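Local coordinates for bilirubin-inducible fluorescent protein UnaG (PDB 4I3C) that binds unconjugated bilirubin with high affinity inside a beta-barrel and emits green fluorescence when the bilirubin-bound form is excited, at residues A[6-11]-A[40-45]; A[12-17]-A[130-135]; A[35-40]-A[55-60]. The protein carries 1 engineered substitution. All coordinates share one frame; numbering follows the deposited sequence.

Contact 1: A[6-11]-A[40-45]; sequences VGTWKI and TLYISQ
Gly7 and Ile43 form an antiparallel hydrogen-bonded pair between residues 6-11 and 40-45, whose end-to-end directions lie 176° apart, joining the first two strands of the ten-stranded barrel of the fatty-acid binding protein family. Gly7 N donates to Ile43 O at 2.6 Å from above the carbonyl plane, while Ile43 N meets Gly7 O almost head-on at 2.8 Å. Farther along, Trp9 N gives only a weak hydrogen bond to Leu41 O at 3.4 Å. Gly7 sits at backbone angles at which any CB would jam against the carbonyl oxygen of Val6. On the inner face, Trp9, Leu41 and Ile43 come together. Leu41 CD1 packs 3.5 Å from Trp9 CB and carries the packing; Ile43 lies obliquely by the indole, though the closeness of its CD1 to the ring is doubtful. Trp9 CG is anti to its carbonyl carbon (chi1 -65°), and with the indole so placed NE1 hydrogen-bonds Phe5 O, which helps to hold the ring's rotation. Leu41 and Ile43 also touch the bilirubin and form part of the pocket wall, with Trp9 packed beside them. Thr8 and Tyr42 pair on the other face, with Thr8 OG1 hydrogen-bonded to Glu139 and the tyrosine ring in a cation-pi contact with Lys54. Here the threonine methyl CG2 approaches Tyr42 CD1 obliquely at 4.0 Å.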
loop_
_atom_site.group_PDB
_atom_site.type_symbol
_atom_site.label_atom_id
_atom_site.label_comp_id
_atom_site.label_asym_id
_atom_site.label_seq_id
_atom_site.Cartn_x
_atom_site.Cartn_y
_atom_site.Cartn_z
ATOM N N VAL A 6 -5.046 9.057 8.443
ATOM C CA VAL A 6 -3.906 9.568 9.192
ATOM C C VAL A 6 -3.719 8.771 10.476
ATOM O O VAL A 6 -4.690 8.319 11.077
ATOM C CB VAL A 6 -4.109 11.046 9.588
ATOM C CG1 VAL A 6 -4.497 11.877 8.380
ATOM C CG2 VAL A 6 -5.170 11.161 10.682
ATOM N N GLY A 7 -2.469 8.600 10.893
ATOM C CA GLY A 7 -2.187 8.004 12.182
ATOM C C GLY A 7 -1.098 6.951 12.192
ATOM O O GLY A 7 -0.268 6.871 11.290
ATOM N N THR A 8 -1.109 6.145 13.246
ATOM C CA THR A 8 -0.197 5.016 13.378
ATOM C C THR A 8 -0.956 3.741 13.061
ATOM O O THR A 8 -2.155 3.645 13.310
ATOM C CB THR A 8 0.368 4.898 14.794
ATOM O OG1 THR A 8 -0.578 5.430 15.731
ATOM C CG2 THR A 8 1.693 5.648 14.908
ATOM N N TRP A 9 -0.253 2.753 12.525
ATOM C CA TRP A 9 -0.902 1.529 12.098
ATOM C C TRP A 9 0.019 0.334 12.206
ATOM O O TRP A 9 1.218 0.470 12.434
ATOM C CB TRP A 9 -1.392 1.689 10.665
ATOM C CG TRP A 9 -2.465 2.725 10.541
ATOM C CD1 TRP A 9 -2.296 4.050 10.289
ATOM C CD2 TRP A 9 -3.872 2.520 10.686
ATOM N NE1 TRP A 9 -3.513 4.686 10.254
ATOM C CE2 TRP A 9 -4.497 3.766 10.493
ATOM C CE3 TRP A 9 -4.664 1.404 10.952
ATOM C CZ2 TRP A 9 -5.878 3.924 10.558
ATOM C CZ3 TRP A 9 -6.029 1.565 11.017
ATOM C CH2 TRP A 9 -6.623 2.813 10.821
ATOM N N LYS A 10 -0.563 -0.842 12.027
ATOM C CA LYS A 10 0.125 -2.090 12.284
ATOM C C LYS A 10 -0.627 -3.224 11.619
ATOM O O LYS A 10 -1.849 -3.282 11.682
ATOM C CB LYS A 10 0.183 -2.346 13.789
ATOM C CG LYS A 10 1.146 -1.452 14.546
ATOM C CD LYS A 10 1.124 -1.769 16.023
ATOM C CE LYS A 10 1.660 -3.164 16.311
ATOM N NZ LYS A 10 3.106 -3.322 15.985
ATOM N N ILE A 11 0.107 -4.130 10.986
ATOM C CA ILE A 11 -0.519 -5.265 10.332
ATOM C C ILE A 11 -1.390 -6.017 11.325
ATOM O O ILE A 11 -1.148 -5.985 12.532
ATOM C CB ILE A 11 0.518 -6.243 9.775
ATOM C CG1 ILE A 11 -0.102 -7.115 8.680
ATOM C CG2 ILE A 11 1.067 -7.115 10.885
ATOM C CD1 ILE A 11 -0.594 -6.335 7.474
ATOM N N THR A 40 4.660 -1.454 9.721
ATOM C CA THR A 40 4.110 -0.491 10.649
ATOM C C THR A 40 4.079 0.856 9.950
ATOM O O THR A 40 5.119 1.494 9.761
ATOM C CB THR A 40 4.983 -0.399 11.899
ATOM O OG1 THR A 40 5.029 -1.676 12.545
ATOM C CG2 THR A 40 4.440 0.642 12.862
ATOM N N LEU A 41 2.883 1.284 9.562
ATOM C CA LEU A 41 2.727 2.516 8.807
ATOM C C LEU A 41 2.786 3.719 9.739
ATOM O O LEU A 41 2.621 3.596 10.950
ATOM C CB LEU A 41 1.381 2.542 8.081
ATOM C CG LEU A 41 0.806 1.243 7.514
ATOM C CD1 LEU A 41 -0.675 1.442 7.240
ATOM C CD2 LEU A 41 1.538 0.827 6.252
ATOM N N TYR A 42 3.006 4.884 9.150
ATOM C CA TYR A 42 2.930 6.147 9.861
ATOM C C TYR A 42 2.376 7.127 8.857
ATOM O O TYR A 42 3.119 7.684 8.046
ATOM C CB TYR A 42 4.306 6.606 10.338
ATOM C CG TYR A 42 5.037 5.607 11.205
ATOM C CD1 TYR A 42 4.966 5.678 12.587
ATOM C CD2 TYR A 42 5.798 4.599 10.641
ATOM C CE1 TYR A 42 5.636 4.773 13.382
ATOM C CE2 TYR A 42 6.472 3.690 11.429
ATOM C CZ TYR A 42 6.389 3.780 12.798
ATOM O OH TYR A 42 7.056 2.874 13.590
ATOM N N ILE A 43 1.064 7.318 8.897
ATOM C CA ILE A 43 0.389 8.104 7.878
ATOM C C ILE A 43 -0.052 9.464 8.414
ATOM O O ILE A 43 -0.483 9.588 9.558
ATOM C CB ILE A 43 -0.817 7.347 7.253
ATOM C CG1 ILE A 43 -1.541 6.470 8.271
ATOM C CG2 ILE A 43 -0.356 6.420 6.158
ATOM C CD1 ILE A 43 -2.385 5.387 7.589
ATOM N N SER A 44 0.098 10.482 7.571
ATOM C CA SER A 44 -0.318 11.842 7.880
ATOM C C SER A 44 -0.414 12.611 6.560
ATOM O O SER A 44 -0.128 12.062 5.497
ATOM C CB SER A 44 0.660 12.519 8.848
ATOM O OG SER A 44 2.013 12.233 8.531
ATOM N N GLN A 45 -0.816 13.876 6.619
ATOM C CA GLN A 45 -1.054 14.633 5.398
ATOM C C GLN A 45 -1.103 16.131 5.652
ATOM O O GLN A 45 -1.091 16.575 6.799
ATOM C CB GLN A 45 -2.366 14.178 4.767
ATOM C CG GLN A 45 -3.610 14.609 5.538
ATOM C CD GLN A 45 -4.133 15.968 5.106
ATOM O OE1 GLN A 45 -3.522 16.648 4.284
ATOM N NE2 GLN A 45 -5.275 16.364 5.652
#

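Contact 2: A[12-17]-A[130-135]; sequences ADSHNF and AVRSYR. With BLR (3-[5-[(Z)-(4-ethenyl-3-methyl-5-oxidanylidene-pyrrol-2-ylidene)methyl]-2-[[5-[(Z)-(3-ethenyl-4-methyl-5-oxidanylidene-pyrrol-2-ylidene)methyl]-3-(3-hydroxy-3-oxopropyl)-4-methyl-1H-pyrrol-2-yl]methyl]-4-methyl-1H-pyrrol-3-yl]propanoic acid), chain C.
The Phe17 ring and the Arg132 guanidinium meet obliquely, their planes 44° apart: Arg132 NE lies over one face of the ring, offset toward its rim, and Phe17 CD2 lies over one face of the guanidinium, although their closest approach in the model is too tight to be relied on. Bilirubin occupies an edge of each group, its methyl CMD beside Phe17 and its propionate at the guanidinium. This is the seam where the first and last strands of the fatty-acid-binding-protein (calycin) barrel meet antiparallel, at 175°. Arg132 NH1 hydrogen-bonds BLR O1D, modelled very short at 2.5 Å, a length that is doubtful, and Tyr134 OH reaches the same oxygen at 2.7 Å, so two donors grip one propionate atom. The arginine chain bends at chi3 (55°), which carries the guanidinium to the carboxylate. Replacing Arg132 by a leucine would probably leave that carboxylate without the guanidinium that holds O1D and the face of Phe17 without its cover. Ser14 pairs with Arg132 on this inner face, its OG hydrogen-bonded to Asp35. On the other face lie Asp13 and Ser133, then His15 and Val131. Both are hydrogen-bonded pairs; Asp13 N donates in the carbonyl plane, on a lone pair of Ser133 O, while His15 N and Val131 O meet at 2.8 Å. The CB of Asn16 sits 3.7 Å above the centre of the His15 ring. Ser133 OG, placed between its backbone N and carbonyl carbon, donates to Asp13 O at 2.9 Å.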
loop_
_atom_site.group_PDB
_atom_site.type_symbol
_atom_site.label_atom_id
_atom_site.label_comp_id
_atom_site.label_asym_id
_atom_site.label_seq_id
_atom_site.Cartn_x
_atom_site.Cartn_y
_atom_site.Cartn_z
ATOM N N ALA A 12 -2.400 -6.703 10.804
ATOM C CA ALA A 12 -3.280 -7.516 11.627
ATOM C C ALA A 12 -3.616 -8.810 10.905
ATOM O O ALA A 12 -3.508 -9.891 11.484
ATOM C CB ALA A 12 -4.548 -6.744 11.978
ATOM N N ASP A 13 -4.011 -8.705 9.639
ATOM C CA ASP A 13 -4.321 -9.901 8.856
ATOM C C ASP A 13 -4.119 -9.693 7.357
ATOM O O ASP A 13 -4.449 -8.639 6.818
ATOM C CB ASP A 13 -5.759 -10.343 9.124
ATOM C CG ASP A 13 -5.875 -11.834 9.387
ATOM O OD1 ASP A 13 -5.000 -12.592 8.925
ATOM O OD2 ASP A 13 -6.846 -12.243 10.057
ATOM N N SER A 14 -3.588 -10.716 6.688
ATOM C CA SER A 14 -3.306 -10.659 5.256
ATOM C C SER A 14 -3.747 -11.950 4.573
ATOM O O SER A 14 -3.865 -12.996 5.214
ATOM C CB SER A 14 -1.807 -10.426 5.009
ATOM O OG SER A 14 -1.462 -10.693 3.659
ATOM N N HIS A 15 -3.985 -11.877 3.269
ATOM C CA HIS A 15 -4.438 -13.044 2.524
ATOM C C HIS A 15 -4.236 -12.899 1.023
ATOM O O HIS A 15 -4.788 -11.987 0.400
ATOM C CB HIS A 15 -5.915 -13.296 2.790
ATOM C CG HIS A 15 -6.585 -14.076 1.707
ATOM N ND1 HIS A 15 -6.427 -15.437 1.565
ATOM C CD2 HIS A 15 -7.388 -13.680 0.691
ATOM C CE1 HIS A 15 -7.123 -15.850 0.518
ATOM N NE2 HIS A 15 -7.713 -14.806 -0.026
ATOM N N ASN A 16 -3.450 -13.812 0.454
ATOM C CA ASN A 16 -3.224 -13.869 -0.985
ATOM C C ASN A 16 -2.326 -12.714 -1.409
ATOM O O ASN A 16 -2.535 -12.088 -2.444
ATOM C CB ASN A 16 -4.555 -13.844 -1.743
ATOM C CG ASN A 16 -4.394 -14.179 -3.208
ATOM O OD1 ASN A 16 -3.285 -14.168 -3.727
ATOM N ND2 ASN A 16 -5.496 -14.463 -3.887
ATOM N N PHE A 17 -1.325 -12.443 -0.582
ATOM C CA PHE A 17 -0.413 -11.335 -0.801
ATOM C C PHE A 17 0.794 -11.737 -1.645
ATOM O O PHE A 17 1.304 -10.937 -2.427
ATOM C CB PHE A 17 0.076 -10.825 0.550
ATOM C CG PHE A 17 0.814 -9.519 0.481
ATOM C CD1 PHE A 17 0.688 -8.680 -0.604
ATOM C CD2 PHE A 17 1.651 -9.148 1.506
ATOM C CE1 PHE A 17 1.375 -7.496 -0.653
ATOM C CE2 PHE A 17 2.341 -7.967 1.464
ATOM C CZ PHE A 17 2.208 -7.139 0.386
ATOM N N ALA A 130 -5.935 -9.579 -3.447
ATOM C CA ALA A 130 -5.284 -9.793 -2.171
ATOM C C ALA A 130 -6.011 -8.926 -1.159
ATOM O O ALA A 130 -6.775 -8.034 -1.539
ATOM C CB ALA A 130 -3.823 -9.372 -2.278
ATOM N N VAL A 131 -5.779 -9.180 0.126
ATOM C CA VAL A 131 -6.353 -8.327 1.161
ATOM C C VAL A 131 -5.461 -8.277 2.394
ATOM O O VAL A 131 -4.942 -9.306 2.835
ATOM C CB VAL A 131 -7.758 -8.813 1.574
ATOM C CG1 VAL A 131 -7.724 -9.459 2.959
ATOM C CG2 VAL A 131 -8.741 -7.658 1.547
ATOM N N ARG A 132 -5.274 -7.079 2.938
ATOM C CA ARG A 132 -4.661 -6.950 4.248
ATOM C C ARG A 132 -5.439 -5.980 5.129
ATOM O O ARG A 132 -6.202 -5.140 4.644
ATOM C CB ARG A 132 -3.202 -6.511 4.148
ATOM C CG ARG A 132 -2.717 -6.191 2.745
ATOM C CD ARG A 132 -1.288 -5.691 2.807
ATOM N NE ARG A 132 -0.414 -6.644 3.490
ATOM C CZ ARG A 132 0.901 -6.499 3.611
ATOM N NH1 ARG A 132 1.504 -5.446 3.090
ATOM N NH2 ARG A 132 1.618 -7.412 4.247
ATOM N N SER A 133 -5.195 -6.091 6.428
ATOM C CA SER A 133 -5.986 -5.414 7.434
ATOM C C SER A 133 -5.046 -4.931 8.521
ATOM O O SER A 133 -4.291 -5.728 9.085
ATOM C CB SER A 133 -6.998 -6.390 8.030
ATOM O OG SER A 133 -6.341 -7.437 8.726
ATOM N N TYR A 134 -5.089 -3.632 8.809
ATOM C CA TYR A 134 -4.216 -3.052 9.821
ATOM C C TYR A 134 -5.040 -2.487 10.958
ATOM O O TYR A 134 -6.181 -2.074 10.771
ATOM C CB TYR A 134 -3.379 -1.911 9.241
ATOM C CG TYR A 134 -2.373 -2.312 8.189
ATOM C CD1 TYR A 134 -1.021 -2.060 8.367
ATOM C CD2 TYR A 134 -2.772 -2.930 7.016
ATOM C CE1 TYR A 134 -0.100 -2.414 7.404
ATOM C CE2 TYR A 134 -1.857 -3.288 6.052
ATOM C CZ TYR A 134 -0.522 -3.027 6.248
ATOM O OH TYR A 134 0.398 -3.385 5.286
ATOM N N ARG A 135 -4.448 -2.467 12.143
ATOM C CA ARG A 135 -5.049 -1.797 13.273
ATOM C C ARG A 135 -4.069 -0.735 13.752
ATOM O O ARG A 135 -2.857 -0.885 13.590
ATOM C CB ARG A 135 -5.324 -2.798 14.394
ATOM C CG ARG A 135 -4.321 -2.723 15.525
ATOM C CD ARG A 135 -4.880 -3.287 16.810
ATOM N NE ARG A 135 -4.551 -4.700 16.977
ATOM C CZ ARG A 135 -3.657 -5.177 17.841
ATOM N NH1 ARG A 135 -2.987 -4.367 18.650
ATOM N NH2 ARG A 135 -3.440 -6.482 17.904
HETATM C CHA BLR C . 3.946 -1.568 2.098
HETATM N NA BLR C . 2.604 0.500 1.595
HETATM C C1A BLR C . 3.754 -0.214 1.515
HETATM C C2A BLR C . 4.676 0.521 0.788
HETATM C C3A BLR C . 4.058 1.703 0.439
HETATM C C4A BLR C . 2.775 1.680 0.951
HETATM C CMA BLR C . 4.646 2.834 -0.338
HETATM C CAA BLR C . 6.077 0.099 0.465
HETATM C CBA BLR C . 6.049 -1.213 -0.245
HETATM C CGA BLR C . 7.255 -1.459 -1.085
HETATM O O1A BLR C . 8.387 -1.626 -0.552
HETATM O O2A BLR C . 7.135 -1.517 -2.336
HETATM C CHB BLR C . 1.761 2.770 0.800
HETATM N NB BLR C . 0.230 1.963 2.646
HETATM C C1B BLR C . 0.716 2.933 1.672
HETATM C C2B BLR C . -0.067 4.037 1.768
HETATM C C3B BLR C . -0.951 3.963 2.622
HETATM C C4B BLR C . -0.996 2.651 3.386
HETATM C CMB BLR C . 0.131 5.247 0.927
HETATM O OB BLR C . -1.732 2.250 4.275
HETATM C CAB BLR C . -1.909 5.066 2.897
HETATM C CBB BLR C . -3.041 5.178 2.149
HETATM N NC BLR C . 7.011 -5.538 1.623
HETATM C C1C BLR C . 8.501 -6.065 1.827
HETATM C C2C BLR C . 8.702 -6.599 0.420
HETATM C C3C BLR C . 7.738 -6.453 -0.328
HETATM C C4C BLR C . 6.669 -5.851 0.244
HETATM C CMC BLR C . 9.963 -7.231 -0.015
HETATM O OC BLR C . 9.244 -6.036 2.793
HETATM C CAC BLR C . 7.738 -6.910 -1.741
HETATM C CBC BLR C . 7.755 -8.243 -1.998
HETATM C CHD BLR C . 5.480 -5.583 -0.366
HETATM N ND BLR C . 5.007 -3.599 1.103
HETATM C C1D BLR C . 4.684 -4.410 0.083
HETATM C C2D BLR C . 3.387 -3.939 -0.517
HETATM C C3D BLR C . 2.991 -2.866 0.166
HETATM C C4D BLR C . 3.973 -2.598 1.207
HETATM C CMD BLR C . 2.671 -4.563 -1.657
HETATM C CAD BLR C . 1.749 -2.076 -0.085
HETATM C CBD BLR C . 0.542 -2.861 0.301
HETATM C CGD BLR C . 0.158 -2.543 1.709
HETATM O O1D BLR C . 0.761 -3.098 2.666
HETATM O O2D BLR C . -0.763 -1.720 1.950
#

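Contact 3: A[35-40]-A[55-60]; sequences DATTPT and IEQGPP. Engineered in segment 55-60: Gln57 (natural residue Asn). With BLR (3-[5-[(Z)-(4-ethenyl-3-methyl-5-oxidanylidene-pyrrol-2-ylidene)methyl]-2-[[5-[(Z)-(3-ethenyl-4-methyl-5-oxidanylidene-pyrrol-2-ylidene)methyl]-3-(3-hydroxy-3-oxopropyl)-4-methyl-1H-pyrrol-2-yl]methyl]-4-methyl-1H-pyrrol-3-yl]propanoic acid), chain C.
The bilirubin pocket is bordered here by the loop that leads from helix 28-35 into strand 40-45, lying beside the end of strand 50-56 and the turn that follows it. One antiparallel hydrogen-bonded pair, Thr40 with Glu56, closes the strands: Thr40 N donates to Glu56 O at 2.9 Å and Glu56 N to Thr40 O at 3.0 Å, each from above the carbonyl plane. Beyond it the chains no longer pair regularly. Thr38 O and Gln57 O, both acceptors, stand 2.8 Å apart, and a water accepts from Thr38 N and gives a weak bond to Gln57 O. The engineered Gln57, asparagine in the natural protein, crosses Pro39 obliquely, with OE1 3.4 Å from Pro39 CB. Bent at chi2 (103°), its chain carries the amide to the ligand, where OE1 accepts a weak hydrogen bond from BLR ND at 3.1 Å. Thr37 comes in beside Gln57 CG, and its OG1 is tied back to Gly34 O. Its methyl CG2 touches both BLR OC and Pro60 CD, 3.8 Å from the latter, while Ala36 CB packs on the same proline ring. Pro60 follows a cis peptide bond. Ile55 CG2 touches Pro39 CB, and Pro39 also packs against Tyr134 of the last strand. A helix-to-strand loop and a strand-end turn that together line the ligand cavity are typical of the helix-capped barrel of the fatty-acid binding proteins.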
loop_
_atom_site.group_PDB
_atom_site.type_symbol
_atom_site.label_atom_id
_atom_site.label_comp_id
_atom_site.label_asym_id
_atom_site.label_seq_id
_atom_site.Cartn_x
_atom_site.Cartn_y
_atom_site.Cartn_z
ATOM N N ASP A 35 5.150 -11.160 2.150
ATOM C CA ASP A 35 3.980 -11.599 2.905
ATOM C C ASP A 35 4.352 -11.796 4.368
ATOM O O ASP A 35 3.572 -11.490 5.267
ATOM C CB ASP A 35 3.439 -12.909 2.329
ATOM C CG ASP A 35 2.066 -13.271 2.875
ATOM O OD1 ASP A 35 1.222 -12.365 3.030
ATOM O OD2 ASP A 35 1.829 -14.465 3.143
ATOM N N ALA A 36 5.559 -12.304 4.594
ATOM C CA ALA A 36 6.045 -12.599 5.937
ATOM C C ALA A 36 6.143 -11.347 6.810
ATOM O O ALA A 36 6.257 -11.441 8.030
ATOM C CB ALA A 36 7.401 -13.275 5.856
ATOM N N THR A 37 6.096 -10.176 6.184
ATOM C CA THR A 37 6.410 -8.931 6.877
ATOM C C THR A 37 5.237 -8.440 7.718
ATOM O O THR A 37 4.083 -8.697 7.392
ATOM C CB THR A 37 6.785 -7.827 5.875
ATOM O OG1 THR A 37 5.609 -7.380 5.190
ATOM C CG2 THR A 37 7.790 -8.339 4.874
ATOM N N THR A 38 5.538 -7.736 8.804
ATOM C CA THR A 38 4.507 -7.061 9.581
ATOM C C THR A 38 4.847 -5.580 9.605
ATOM O O THR A 38 5.512 -5.101 10.523
ATOM C CB THR A 38 4.419 -7.600 11.017
ATOM O OG1 THR A 38 5.143 -6.741 11.904
ATOM C CG2 THR A 38 4.975 -9.006 11.085
ATOM N N PRO A 39 4.404 -4.854 8.572
ATOM C CA PRO A 39 4.754 -3.445 8.398
ATOM C C PRO A 39 3.986 -2.519 9.317
ATOM O O PRO A 39 2.820 -2.748 9.628
ATOM C CB PRO A 39 4.364 -3.168 6.948
ATOM C CG PRO A 39 3.241 -4.108 6.683
ATOM C CD PRO A 39 3.511 -5.338 7.506
ATOM N N THR A 40 4.660 -1.454 9.721
ATOM C CA THR A 40 4.110 -0.491 10.649
ATOM C C THR A 40 4.079 0.856 9.950
ATOM O O THR A 40 5.119 1.494 9.761
ATOM C CB THR A 40 4.983 -0.399 11.899
ATOM O OG1 THR A 40 5.029 -1.676 12.545
ATOM C CG2 THR A 40 4.440 0.642 12.862
ATOM N N ILE A 55 6.576 3.701 6.102
ATOM C CA ILE A 55 6.480 2.266 6.338
ATOM C C ILE A 55 7.762 1.668 6.924
ATOM O O ILE A 55 8.780 1.567 6.238
ATOM C CB ILE A 55 6.174 1.510 5.021
ATOM C CG1 ILE A 55 5.048 2.198 4.246
ATOM C CG2 ILE A 55 5.814 0.057 5.302
ATOM C CD1 ILE A 55 5.478 2.680 2.885
ATOM N N GLU A 56 7.704 1.284 8.197
ATOM C CA GLU A 56 8.707 0.401 8.790
ATOM C C GLU A 56 8.257 -1.059 8.679
ATOM O O GLU A 56 7.570 -1.561 9.566
ATOM C CB GLU A 56 8.907 0.727 10.269
ATOM C CG GLU A 56 9.712 1.974 10.561
ATOM C CD GLU A 56 10.412 1.900 11.908
ATOM O OE1 GLU A 56 10.416 0.812 12.522
ATOM O OE2 GLU A 56 10.963 2.929 12.352
ATOM N N GLN A 57 8.678 -1.753 7.625
ATOM C CA GLN A 57 8.186 -3.106 7.363
ATOM C C GLN A 57 8.677 -4.067 8.443
ATOM O O GLN A 57 7.939 -4.404 9.372
ATOM C CB GLN A 57 8.618 -3.597 5.974
ATOM C CG GLN A 57 7.483 -4.118 5.112
ATOM C CD GLN A 57 7.057 -3.128 4.058
ATOM O OE1 GLN A 57 5.896 -2.740 3.993
ATOM N NE2 GLN A 57 7.996 -2.716 3.224
ATOM N N GLY A 58 9.926 -4.506 8.313
ATOM C CA GLY A 58 10.548 -5.361 9.306
ATOM C C GLY A 58 11.184 -6.594 8.694
ATOM O O GLY A 58 11.415 -6.646 7.488
ATOM N N PRO A 59 11.485 -7.596 9.527
ATOM C CA PRO A 59 11.951 -8.880 8.997
ATOM C C PRO A 59 10.864 -9.487 8.119
ATOM O O PRO A 59 9.683 -9.276 8.404
ATOM C CB PRO A 59 12.168 -9.727 10.255
ATOM C CG PRO A 59 12.347 -8.732 11.371
ATOM C CD PRO A 59 11.497 -7.556 10.998
ATOM N N PRO A 60 11.245 -10.230 7.069
ATOM C CA PRO A 60 12.621 -10.554 6.678
ATOM C C PRO A 60 13.242 -9.617 5.638
ATOM O O PRO A 60 14.425 -9.759 5.338
ATOM C CB PRO A 60 12.483 -11.965 6.088
ATOM C CG PRO A 60 11.002 -12.111 5.700
ATOM C CD PRO A 60 10.262 -10.902 6.202
HETATM C CHA BLR C . 3.946 -1.568 2.098
HETATM N NA BLR C . 2.604 0.500 1.595
HETATM C C1A BLR C . 3.754 -0.214 1.515
HETATM C C2A BLR C . 4.676 0.521 0.788
HETATM C C3A BLR C . 4.058 1.703 0.439
HETATM C C4A BLR C . 2.775 1.680 0.951
HETATM C CMA BLR C . 4.646 2.834 -0.338
HETATM C CAA BLR C . 6.077 0.099 0.465
HETATM C CBA BLR C . 6.049 -1.213 -0.245
HETATM C CGA BLR C . 7.255 -1.459 -1.085
HETATM O O1A BLR C . 8.387 -1.626 -0.552
HETATM O O2A BLR C . 7.135 -1.517 -2.336
HETATM C CHB BLR C . 1.761 2.770 0.800
HETATM N NB BLR C . 0.230 1.963 2.646
HETATM C C1B BLR C . 0.716 2.933 1.672
HETATM C C2B BLR C . -0.067 4.037 1.768
HETATM C C3B BLR C . -0.951 3.963 2.622
HETATM C C4B BLR C . -0.996 2.651 3.386
HETATM C CMB BLR C . 0.131 5.247 0.927
HETATM O OB BLR C . -1.732 2.250 4.275
HETATM C CAB BLR C . -1.909 5.066 2.897
HETATM C CBB BLR C . -3.041 5.178 2.149
HETATM N NC BLR C . 7.011 -5.538 1.623
HETATM C C1C BLR C . 8.501 -6.065 1.827
HETATM C C2C BLR C . 8.702 -6.599 0.420
HETATM C C3C BLR C . 7.738 -6.453 -0.328
HETATM C C4C BLR C . 6.669 -5.851 0.244
HETATM C CMC BLR C . 9.963 -7.231 -0.015
HETATM O OC BLR C . 9.244 -6.036 2.793
HETATM C CAC BLR C . 7.738 -6.910 -1.741
HETATM C CBC BLR C . 7.755 -8.243 -1.998
HETATM C CHD BLR C . 5.480 -5.583 -0.366
HETATM N ND BLR C . 5.007 -3.599 1.103
HETATM C C1D BLR C . 4.684 -4.410 0.083
HETATM C C2D BLR C . 3.387 -3.939 -0.517
HETATM C C3D BLR C . 2.991 -2.866 0.166
HETATM C C4D BLR C . 3.973 -2.598 1.207
HETATM C CMD BLR C . 2.671 -4.563 -1.657
HETATM C CAD BLR C . 1.749 -2.076 -0.085
HETATM C CBD BLR C . 0.542 -2.861 0.301
HETATM C CGD BLR C . 0.158 -2.543 1.709
HETATM O O1D BLR C . 0.761 -3.098 2.666
HETATM O O2D BLR C . -0.763 -1.720 1.950
HETATM O O HOH W 1 7.691 -7.476 10.819
#

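All three contacts belong to one antiparallel sheet and are partly buried: contact 1 has few exposed residues, whereas contacts 2 and 3 pair a buried ligand side with several exposed ones. Contacts 1 and 2 share strand 7-15, which pairs with strand 40-45 in its first half and with strand 128-135 in its second; Lys10 O to Arg135 N marks the handover. Contact 3 shares Thr40 with contact 1 and extends the order to strand 50-56. Contact 1 offers apolar side chains to the ligand, contact 2 charge and hydroxyl to a propionate, and contact 3 brings the amide of the engineered Gln57, by a weak bond, to a pyrrole nitrogen. Asp35 links contact 3 to Ser14.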